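Lysyl oxidase (Pichia pastoris, PDB 1W7C) probably catalyses the oxidative deamination of primary amines, lysyl side chains among them, using copper and a topaquinone cofactor in each subunit. Local coordinates at residues A[13-19]-A[295-301]; A[400-406]-A[424-430]; A[228-232]-A[250-254]. All coordinates share one frame; numbering follows the deposited sequence. Where two conformers were deposited one is given.

Interaction 1 of 3, residues A[13-19]-A[295-301]. Unlike the reference sequence in segment 295-301: D298 (reference Glu).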
loop_
_atom_site.group_PDB
_atom_site.type_symbol
_atom_site.label_atom_id
_atom_site.label_comp_id
_atom_site.label_asym_id
_atom_site.label_seq_id
_atom_site.Cartn_x
_atom_site.Cartn_y
_atom_site.Cartn_z
ATOM N N ILE A 13 29.729 -2.075 15.309
ATOM C CA ILE A 13 30.441 -0.864 14.967
ATOM C C ILE A 13 30.411 0.120 16.104
ATOM O O ILE A 13 29.645 -0.042 17.064
ATOM C CB ILE A 13 29.853 -0.245 13.701
ATOM C CG1 ILE A 13 28.328 -0.010 13.878
ATOM C CG2 ILE A 13 30.189 -1.137 12.509
ATOM C CD1 ILE A 13 27.694 0.989 12.970
ATOM N N GLU A 14 31.229 1.165 15.990
ATOM C CA GLU A 14 31.183 2.283 16.932
ATOM C C GLU A 14 30.417 3.461 16.326
ATOM O O GLU A 14 30.705 3.879 15.193
ATOM C CB GLU A 14 32.625 2.672 17.351
ATOM C CG GLU A 14 33.304 1.710 18.313
ATOM C CD GLU A 14 34.524 2.316 18.969
ATOM O OE1 GLU A 14 35.567 2.420 18.288
ATOM O OE2 GLU A 14 34.444 2.692 20.161
ATOM N N ALA A 15 29.383 3.945 17.039
ATOM C CA ALA A 15 28.560 5.062 16.614
ATOM C C ALA A 15 29.453 6.288 16.447
ATOM O O ALA A 15 30.480 6.415 17.173
ATOM C CB ALA A 15 27.516 5.337 17.621
ATOM N N PRO A 16 29.150 7.136 15.468
ATOM C CA PRO A 16 29.892 8.393 15.281
ATOM C C PRO A 16 29.907 9.293 16.519
ATOM O O PRO A 16 30.889 9.997 16.758
ATOM C CB PRO A 16 29.147 9.065 14.126
ATOM C CG PRO A 16 28.517 7.949 13.395
ATOM C CD PRO A 16 28.136 6.930 14.423
ATOM N N LYS A 17 28.807 9.302 17.254
ATOM C CA LYS A 17 28.629 10.145 18.424
ATOM C C LYS A 17 27.889 9.362 19.496
ATOM O O LYS A 17 27.490 8.218 19.271
ATOM C CB LYS A 17 27.851 11.394 18.051
ATOM C CG LYS A 17 28.560 12.291 17.046
ATOM C CD LYS A 17 29.607 13.180 17.719
ATOM C CE LYS A 17 30.439 14.019 16.733
ATOM N NZ LYS A 17 31.057 15.269 17.381
ATOM N N THR A 18 27.729 9.952 20.669
ATOM C CA THR A 18 26.934 9.410 21.768
ATOM C C THR A 18 25.445 9.558 21.462
ATOM O O THR A 18 25.012 10.605 20.935
ATOM C CB THR A 18 27.251 10.216 23.055
ATOM O OG1 THR A 18 28.618 9.978 23.440
ATOM C CG2 THR A 18 26.434 9.736 24.247
ATOM N N ASN A 19 24.655 8.586 21.881
ATOM C CA ASN A 19 23.227 8.699 21.777
ATOM C C ASN A 19 22.675 9.600 22.890
ATOM O O ASN A 19 22.331 9.144 24.002
ATOM C CB ASN A 19 22.638 7.315 21.816
ATOM C CG ASN A 19 21.110 7.332 21.544
ATOM O OD1 ASN A 19 20.404 8.332 21.742
ATOM N ND2 ASN A 19 20.610 6.201 21.102
ATOM N N TYR A 295 25.603 -2.662 14.206
ATOM C CA TYR A 295 25.092 -1.825 15.290
ATOM C C TYR A 295 26.136 -1.637 16.368
ATOM O O TYR A 295 27.100 -2.415 16.479
ATOM C CB TYR A 295 23.814 -2.405 15.906
ATOM C CG TYR A 295 24.050 -3.656 16.712
ATOM C CD1 TYR A 295 24.034 -3.638 18.105
ATOM C CD2 TYR A 295 24.293 -4.857 16.077
ATOM C CE1 TYR A 295 24.270 -4.778 18.837
ATOM C CE2 TYR A 295 24.575 -6.035 16.804
ATOM C CZ TYR A 295 24.560 -5.983 18.179
ATOM O OH TYR A 295 24.775 -7.117 18.912
ATOM N N ASP A 296 25.924 -0.550 17.113
ATOM C CA ASP A 296 26.667 -0.250 18.336
ATOM C C ASP A 296 25.713 -0.553 19.488
ATOM O O ASP A 296 24.693 0.124 19.634
ATOM C CB ASP A 296 27.051 1.239 18.328
ATOM C CG ASP A 296 27.866 1.639 19.522
ATOM O OD1 ASP A 296 27.646 1.068 20.611
ATOM O OD2 ASP A 296 28.716 2.558 19.458
ATOM N N GLY A 297 25.990 -1.591 20.249
ATOM C CA GLY A 297 25.046 -2.054 21.253
ATOM C C GLY A 297 24.818 -1.072 22.385
ATOM O O GLY A 297 23.716 -0.952 22.888
ATOM N N ASP A 298 25.865 -0.369 22.778
ATOM C CA ASP A 298 25.780 0.609 23.877
ATOM C C ASP A 298 25.046 1.885 23.447
ATOM O O ASP A 298 24.343 2.493 24.246
ATOM C CB ASP A 298 27.175 0.992 24.381
ATOM C CG ASP A 298 27.784 -0.039 25.275
ATOM O OD1 ASP A 298 27.221 -1.144 25.496
ATOM O OD2 ASP A 298 28.871 0.189 25.833
ATOM N N GLU A 299 25.197 2.270 22.182
ATOM C CA GLU A 299 24.635 3.521 21.710
ATOM C C GLU A 299 23.328 3.366 20.924
ATOM O O GLU A 299 22.713 4.359 20.571
ATOM C CB GLU A 299 25.651 4.301 20.869
ATOM C CG GLU A 299 26.959 4.631 21.576
ATOM C CD GLU A 299 26.786 5.468 22.832
ATOM O OE1 GLU A 299 25.786 6.180 23.015
ATOM O OE2 GLU A 299 27.685 5.429 23.678
ATOM N N GLU A 300 22.909 2.137 20.686
ATOM C CA GLU A 300 21.737 1.863 19.869
ATOM C C GLU A 300 21.783 2.710 18.560
ATOM O O GLU A 300 20.844 3.384 18.171
ATOM C CB GLU A 300 20.409 2.068 20.651
ATOM C CG GLU A 300 20.227 0.827 21.545
ATOM C CD GLU A 300 19.025 0.969 22.434
ATOM O OE1 GLU A 300 17.944 0.405 22.113
ATOM O OE2 GLU A 300 19.146 1.724 23.435
ATOM N N TYR A 301 22.942 2.575 17.912
ATOM C CA TYR A 301 23.194 3.152 16.595
ATOM C C TYR A 301 23.261 2.001 15.604
ATOM O O TYR A 301 23.873 0.962 15.895
ATOM C CB TYR A 301 24.508 3.941 16.593
ATOM C CG TYR A 301 24.885 4.441 15.225
ATOM C CD1 TYR A 301 24.351 5.626 14.720
ATOM C CD2 TYR A 301 25.773 3.745 14.428
ATOM C CE1 TYR A 301 24.679 6.085 13.468
ATOM C CE2 TYR A 301 26.099 4.191 13.152
ATOM C CZ TYR A 301 25.571 5.379 12.681
ATOM O OH TYR A 301 25.874 5.838 11.410
HETATM O O HOH W 1 28.691 7.166 25.205
#
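N19 donates twice to E299, from side-chain ND2 to the backbone O at 2.8 Å and from its backbone N to the carboxylate. Following the E299 side chain outward explains the second bond. Its CB lies 3.9 Å from the A15 methyl CB, and CG skirts that methyl. A bend at chi2 (-59°) then carries CD past T18 CA. At the tip OE1 accepts the backbone N-H of N19 at 2.9 Å, nearly straight (179°) but from above the carboxylate plane, while OE2 accepts a hydrogen bond from a water weakly bonded to T18 OG1. D296 works similarly: OD2 receives A15 N at 2.9 Å on its anti lone pair, and OD1 accepts from E299 N, an Asx motif. E300 and Y301 both face D296 in a G1 beta bulge. P16 CD sits 3.6 Å from the Y301 ring centroid in a CH-pi contact, and I13 CD1 meets the ring edge at CE2, 3.6 Å away. I13 N donates to Y295 O at 2.9 Å, next to the parallel pairing of strands 11-12 and 294-296; beyond it the two acids take over the backbone N-H groups of A15 and N19, fastening segment 13-19 onto the enzyme domain.

Interaction 2 of 3, residues A[400-406]-A[424-430]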
loop_
_atom_site.group_PDB
_atom_site.type_symbol
_atom_site.label_atom_id
_atom_site.label_comp_id
_atom_site.label_asym_id
_atom_site.label_seq_id
_atom_site.Cartn_x
_atom_site.Cartn_y
_atom_site.Cartn_z
ATOM N N CYS A 400 12.773 -5.205 17.230
ATOM C CA CYS A 400 13.605 -6.080 16.416
ATOM C C CYS A 400 14.049 -5.367 15.161
ATOM O O CYS A 400 13.385 -4.420 14.686
ATOM C CB CYS A 400 12.886 -7.395 16.037
ATOM S SG CYS A 400 11.566 -7.148 14.804
ATOM N N VAL A 401 15.170 -5.845 14.632
ATOM C CA VAL A 401 15.767 -5.356 13.421
ATOM C C VAL A 401 16.043 -6.524 12.499
ATOM O O VAL A 401 16.629 -7.514 12.921
ATOM C CB VAL A 401 17.079 -4.620 13.754
ATOM C CG1 VAL A 401 17.744 -4.081 12.472
ATOM C CG2 VAL A 401 16.822 -3.490 14.800
ATOM N N PHE A 402 15.602 -6.450 11.252
ATOM C CA PHE A 402 15.811 -7.518 10.301
ATOM C C PHE A 402 15.904 -7.011 8.880
ATOM O O PHE A 402 15.341 -5.966 8.531
ATOM C CB PHE A 402 14.740 -8.630 10.394
ATOM C CG PHE A 402 13.332 -8.181 10.058
ATOM C CD1 PHE A 402 12.529 -7.621 11.032
ATOM C CD2 PHE A 402 12.816 -8.369 8.780
ATOM C CE1 PHE A 402 11.224 -7.233 10.751
ATOM C CE2 PHE A 402 11.502 -7.984 8.491
ATOM C CZ PHE A 402 10.716 -7.421 9.474
ATOM N N GLU A 403 16.631 -7.763 8.059
ATOM C CA GLU A 403 16.694 -7.501 6.636
ATOM C C GLU A 403 15.700 -8.406 5.907
ATOM O O GLU A 403 15.726 -9.615 6.017
ATOM C CB GLU A 403 18.097 -7.720 6.095
ATOM C CG GLU A 403 18.229 -7.183 4.663
ATOM C CD GLU A 403 19.635 -7.305 4.092
ATOM O OE1 GLU A 403 20.321 -8.326 4.348
ATOM O OE2 GLU A 403 20.026 -6.374 3.345
ATOM N N ASN A 404 14.748 -7.798 5.214
ATOM C CA ASN A 404 13.822 -8.562 4.390
ATOM C C ASN A 404 14.334 -8.662 2.966
ATOM O O ASN A 404 15.123 -7.822 2.540
ATOM C CB ASN A 404 12.412 -7.935 4.384
ATOM C CG ASN A 404 11.349 -8.889 3.883
ATOM O OD1 ASN A 404 11.456 -10.124 4.083
ATOM N ND2 ASN A 404 10.294 -8.348 3.241
ATOM N N GLN A 405 13.868 -9.690 2.241
ATOM C CA GLN A 405 13.939 -9.705 0.777
ATOM C C GLN A 405 12.523 -9.451 0.319
ATOM O O GLN A 405 11.629 -10.286 0.467
ATOM C CB GLN A 405 14.452 -11.052 0.274
ATOM C CG GLN A 405 14.713 -11.064 -1.243
ATOM C CD GLN A 405 15.851 -10.173 -1.671
ATOM O OE1 GLN A 405 15.654 -9.230 -2.444
ATOM N NE2 GLN A 405 17.074 -10.522 -1.239
ATOM N N GLU A 406 12.270 -8.282 -0.246
ATOM C CA GLU A 406 10.930 -7.997 -0.693
ATOM C C GLU A 406 10.556 -8.912 -1.858
ATOM O O GLU A 406 11.420 -9.399 -2.567
ATOM C CB GLU A 406 10.780 -6.537 -1.126
ATOM C CG GLU A 406 11.084 -5.493 -0.063
ATOM C CD GLU A 406 10.193 -5.555 1.145
ATOM O OE1 GLU A 406 10.710 -5.484 2.278
ATOM O OE2 GLU A 406 8.949 -5.615 0.947
ATOM N N ASN A 424 15.768 -6.308 -3.995
ATOM C CA ASN A 424 15.154 -5.327 -3.089
ATOM C C ASN A 424 15.207 -5.788 -1.623
ATOM O O ASN A 424 14.194 -6.001 -1.000
ATOM C CB ASN A 424 13.699 -5.121 -3.529
ATOM C CG ASN A 424 13.041 -3.881 -2.993
ATOM O OD1 ASN A 424 13.656 -2.997 -2.388
ATOM N ND2 ASN A 424 11.733 -3.776 -3.282
ATOM N N PRO A 425 16.407 -5.885 -1.073
ATOM C CA PRO A 425 16.557 -6.068 0.376
ATOM C C PRO A 425 16.253 -4.771 1.093
ATOM O O PRO A 425 16.578 -3.697 0.609
ATOM C CB PRO A 425 18.028 -6.404 0.530
ATOM C CG PRO A 425 18.668 -5.606 -0.583
ATOM C CD PRO A 425 17.718 -5.770 -1.741
ATOM N N THR A 426 15.603 -4.876 2.239
ATOM C CA THR A 426 15.226 -3.703 3.043
ATOM C C THR A 426 15.612 -3.932 4.498
ATOM O O THR A 426 15.575 -5.066 4.995
ATOM C CB THR A 426 13.728 -3.397 2.983
ATOM O OG1 THR A 426 12.999 -4.556 3.402
ATOM C CG2 THR A 426 13.320 -3.023 1.584
ATOM N N LEU A 427 16.000 -2.867 5.169
ATOM C CA LEU A 427 16.138 -2.915 6.629
ATOM C C LEU A 427 14.780 -2.610 7.253
ATOM O O LEU A 427 14.082 -1.726 6.809
ATOM C CB LEU A 427 17.147 -1.889 7.145
ATOM C CG LEU A 427 17.502 -2.015 8.611
ATOM C CD1 LEU A 427 18.346 -3.274 8.824
ATOM C CD2 LEU A 427 18.240 -0.812 9.113
ATOM N N ASN A 428 14.459 -3.330 8.318
ATOM C CA ASN A 428 13.161 -3.245 8.958
ATOM C C ASN A 428 13.361 -3.169 10.454
ATOM O O ASN A 428 14.088 -3.997 11.016
ATOM C CB ASN A 428 12.342 -4.490 8.612
ATOM C CG ASN A 428 11.981 -4.560 7.154
ATOM O OD1 ASN A 428 10.946 -3.991 6.761
ATOM N ND2 ASN A 428 12.876 -5.109 6.310
ATOM N N VAL A 429 12.691 -2.172 11.045
ATOM C CA VAL A 429 12.661 -1.985 12.499
ATOM C C VAL A 429 11.189 -2.071 12.914
ATOM O O VAL A 429 10.334 -1.317 12.402
ATOM C CB VAL A 429 13.294 -0.662 12.932
ATOM C CG1 VAL A 429 13.333 -0.559 14.440
ATOM C CG2 VAL A 429 14.686 -0.444 12.298
ATOM N N ARG A 430 10.890 -3.051 13.783
ATOM C CA ARG A 430 9.522 -3.234 14.264
ATOM C C ARG A 430 9.422 -3.221 15.788
ATOM O O ARG A 430 10.322 -3.721 16.481
ATOM C CB ARG A 430 8.976 -4.584 13.784
ATOM C CG ARG A 430 7.733 -5.074 14.480
ATOM C CD ARG A 430 7.165 -6.359 13.880
ATOM N NE ARG A 430 6.564 -6.094 12.576
ATOM C CZ ARG A 430 6.806 -6.742 11.466
ATOM N NH1 ARG A 430 7.640 -7.775 11.449
ATOM N NH2 ARG A 430 6.215 -6.374 10.351
HETATM O O HOH W 2 13.830 -8.619 -4.251
#
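Strands 400-405 and 425-430 run antiparallel, 152° between their directions and 4.5 Å between their axes at closest approach, in a ladder of six bridges from C400-R430 to Q405-P425. This is a two-strand portion of the beta sandwich that forms the copper amine oxidase enzyme domain. Hydrogen-bonded pairs alternate with non-hydrogen-bonded ones, where CA-H groups approach carbonyls, as E403 CA does T426 O at 3.1 Å. The face bearing V401, E403, L427 and V429 is partly apolar, with V401 CG1 3.8 Å from L427 CD1; E403 turns its carboxylate to W304 and R292.

The other face is polar at one end. E406 OE1 accepts T426 OG1 at 2.7 Å from the anti side and N404 ND2 at 3.1 Å from above its plane, and forms a salt bridge with K445; N428 ND2 adds a bond to T426 OG1, and N428 OD1 also accepts from K445. With an alanine at E406, the T426 hydroxyl and the N404 amide would probably lose their shared acceptor and K445 the carboxylate it pairs with. R430, held by N441 and by the D407 carbonyl of the second subunit, brings NH1 3.7 Å from F402 CZ. F402 CG stands between its backbone N and carbonyl carbon (chi1 64°), which swings the ring across the neighbouring strand, and N428 CB lies over its centre, 3.5 Å from the centroid.

Interaction 3 of 3, residues A[228-232]-A[250-254]; sequences YIYNN and FVTLP
Y230 and L253 supply the direct hydrogen bond of this contact. The tyrosine hydroxyl accepts the backbone N-H of L253, with 2.8 Å between OH and N and an N-H...O angle of 146°. The Y230 side chain stretches away from its strand with CG anti to the backbone N (chi1 179°), which carries the hydroxyl across to the loop.

Water extends the polar link at two points. Y230 OH donates a hydrogen bond to a water 2.6 Å away, and that water donates to L253 O, so the hydroxyl is used both as acceptor and as donor, and both backbone polar atoms of L253 are tied to it. A second water accepts from N231 ND2 at 2.9 Å and donates to V251 O; it lies above the face of the F250 ring, offset toward the rim. V251 O itself stands in the plane of the Y230 ring, at its edge, 3.7 Å from CE2.

The van der Waals contacts are looser. F250 CZ comes within 4.1 Å of Y230 CD2, and T252 CG2 lies 3.6 Å from Y230 OH. L253 CD1 packs against N231 CB at 3.8 Å, with CD2 beside OD1 of the same asparagine. That oxygen has a polar partner in N468.

N231 and N232 both have left-handed backbone angles and form the two-residue turn between strands 224-230 and 233-235. The loop after helix 238-246 lies against this hairpin end, since L253 and V251 touch N231. The setting is consistent with one of the small N-terminal domains of copper amine oxidases. L162 of helix 153-163 touches both Y230 and F250, so both rings also pack against that helix, and F250 against M245 of helix 238-246 as well.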
loop_
_atom_site.group_PDB
_atom_site.type_symbol
_atom_site.label_atom_id
_atom_site.label_comp_id
_atom_site.label_asym_id
_atom_site.label_seq_id
_atom_site.Cartn_x
_atom_site.Cartn_y
_atom_site.Cartn_z
ATOM N N TYR A 228 -28.369 5.083 36.147
ATOM C CA TYR A 228 -28.267 3.788 35.480
ATOM C C TYR A 228 -29.017 3.888 34.171
ATOM O O TYR A 228 -30.106 4.446 34.131
ATOM C CB TYR A 228 -28.856 2.679 36.362
ATOM C CG TYR A 228 -28.047 2.465 37.609
ATOM C CD1 TYR A 228 -28.520 2.848 38.864
ATOM C CD2 TYR A 228 -26.762 1.943 37.514
ATOM C CE1 TYR A 228 -27.737 2.664 39.994
ATOM C CE2 TYR A 228 -25.976 1.772 38.622
ATOM C CZ TYR A 228 -26.459 2.129 39.861
ATOM O OH TYR A 228 -25.641 1.927 40.952
ATOM N N ILE A 229 -28.441 3.356 33.100
ATOM C CA ILE A 229 -29.019 3.489 31.773
ATOM C C ILE A 229 -29.105 2.103 31.162
ATOM O O ILE A 229 -28.108 1.391 31.100
ATOM C CB ILE A 229 -28.166 4.426 30.902
ATOM C CG1 ILE A 229 -28.099 5.829 31.511
ATOM C CG2 ILE A 229 -28.675 4.440 29.460
ATOM C CD1 ILE A 229 -26.955 6.658 31.010
ATOM N N TYR A 230 -30.302 1.736 30.706
ATOM C CA TYR A 230 -30.551 0.414 30.154
ATOM C C TYR A 230 -31.685 0.517 29.160
ATOM O O TYR A 230 -32.701 1.153 29.436
ATOM C CB TYR A 230 -30.868 -0.594 31.267
ATOM C CG TYR A 230 -31.169 -1.984 30.740
ATOM C CD1 TYR A 230 -30.146 -2.869 30.412
ATOM C CD2 TYR A 230 -32.480 -2.401 30.550
ATOM C CE1 TYR A 230 -30.421 -4.121 29.931
ATOM C CE2 TYR A 230 -32.769 -3.660 30.072
ATOM C CZ TYR A 230 -31.742 -4.512 29.761
ATOM O OH TYR A 230 -32.016 -5.761 29.283
ATOM N N ASN A 231 -31.500 -0.078 27.980
ATOM C CA ASN A 231 -32.490 0.002 26.903
ATOM C C ASN A 231 -32.908 1.454 26.641
ATOM O O ASN A 231 -34.078 1.753 26.472
ATOM C CB ASN A 231 -33.701 -0.894 27.212
ATOM C CG ASN A 231 -34.661 -1.017 26.041
ATOM O OD1 ASN A 231 -34.263 -0.936 24.866
ATOM N ND2 ASN A 231 -35.951 -1.238 26.357
ATOM N N ASN A 232 -31.912 2.342 26.641
ATOM C CA ASN A 232 -32.072 3.771 26.357
ATOM C C ASN A 232 -32.976 4.547 27.324
ATOM O O ASN A 232 -33.420 5.635 27.000
ATOM C CB ASN A 232 -32.534 3.978 24.904
ATOM C CG ASN A 232 -31.454 3.644 23.911
ATOM O OD1 ASN A 232 -30.378 4.269 23.941
ATOM N ND2 ASN A 232 -31.697 2.648 23.046
ATOM N N PHE A 250 -42.110 -4.242 31.724
ATOM C CA PHE A 250 -40.662 -4.004 31.617
ATOM C C PHE A 250 -40.044 -4.864 30.525
ATOM O O PHE A 250 -40.239 -6.079 30.504
ATOM C CB PHE A 250 -39.923 -4.270 32.939
ATOM C CG PHE A 250 -38.488 -3.839 32.914
ATOM C CD1 PHE A 250 -38.149 -2.510 33.131
ATOM C CD2 PHE A 250 -37.479 -4.754 32.629
ATOM C CE1 PHE A 250 -36.816 -2.102 33.067
ATOM C CE2 PHE A 250 -36.155 -4.359 32.563
ATOM C CZ PHE A 250 -35.819 -3.030 32.781
ATOM N N VAL A 251 -39.253 -4.228 29.658
ATOM C CA VAL A 251 -38.576 -4.907 28.560
ATOM C C VAL A 251 -37.135 -5.235 28.959
ATOM O O VAL A 251 -36.342 -4.341 29.250
ATOM C CB VAL A 251 -38.620 -4.051 27.266
ATOM C CG1 VAL A 251 -37.786 -4.689 26.147
ATOM C CG2 VAL A 251 -40.083 -3.853 26.816
ATOM N N THR A 252 -36.830 -6.526 28.998
ATOM C CA THR A 252 -35.465 -7.000 29.149
ATOM C C THR A 252 -34.941 -7.396 27.783
ATOM O O THR A 252 -35.541 -8.219 27.079
ATOM C CB THR A 252 -35.412 -8.181 30.105
ATOM O OG1 THR A 252 -35.954 -7.798 31.372
ATOM C CG2 THR A 252 -33.973 -8.568 30.412
ATOM N N LEU A 253 -33.837 -6.780 27.383
ATOM C CA LEU A 253 -33.260 -7.080 26.094
ATOM C C LEU A 253 -32.586 -8.461 26.111
ATOM O O LEU A 253 -32.209 -8.960 27.178
ATOM C CB LEU A 253 -32.245 -6.011 25.719
ATOM C CG LEU A 253 -32.792 -4.609 25.511
ATOM C CD1 LEU A 253 -31.652 -3.620 25.491
ATOM C CD2 LEU A 253 -33.622 -4.522 24.218
ATOM N N PRO A 254 -32.457 -9.084 24.941
ATOM C CA PRO A 254 -31.824 -10.401 24.851
ATOM C C PRO A 254 -30.449 -10.468 25.521
ATOM O O PRO A 254 -29.601 -9.586 25.352
ATOM C CB PRO A 254 -31.723 -10.638 23.339
ATOM C CG PRO A 254 -32.875 -9.856 22.775
ATOM C CD PRO A 254 -32.932 -8.616 23.627
HETATM O O HOH W 3 -30.352 -7.726 28.887
HETATM O O HOH W 4 -36.486 -1.509 29.238
#

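In the fold
Interaction 2 is the buried one, a regular strand ladder of the enzyme domain whose side chains are nearly all enclosed and partly reach the second subunit; interactions 1 and 3 are surface contacts. Segment 295-301 and both segments of interaction 2 lie in the enzyme domain, whereas 13-19 comes from the N-terminal part of the chain; the centres of interactions 1 and 2 are 19 Å apart and their nearest atoms about 7 Å. Interaction 3 lies far off, its centre 61 Å from that of interaction 1. Chemistry follows place: continuous main-chain pairing with a carboxylate shared by several donors at the end of the ladder, two acids capturing loop N-H groups in 13-19 with 295-301, and a tyrosine hydroxyl with bridging waters in 228-232 with 250-254.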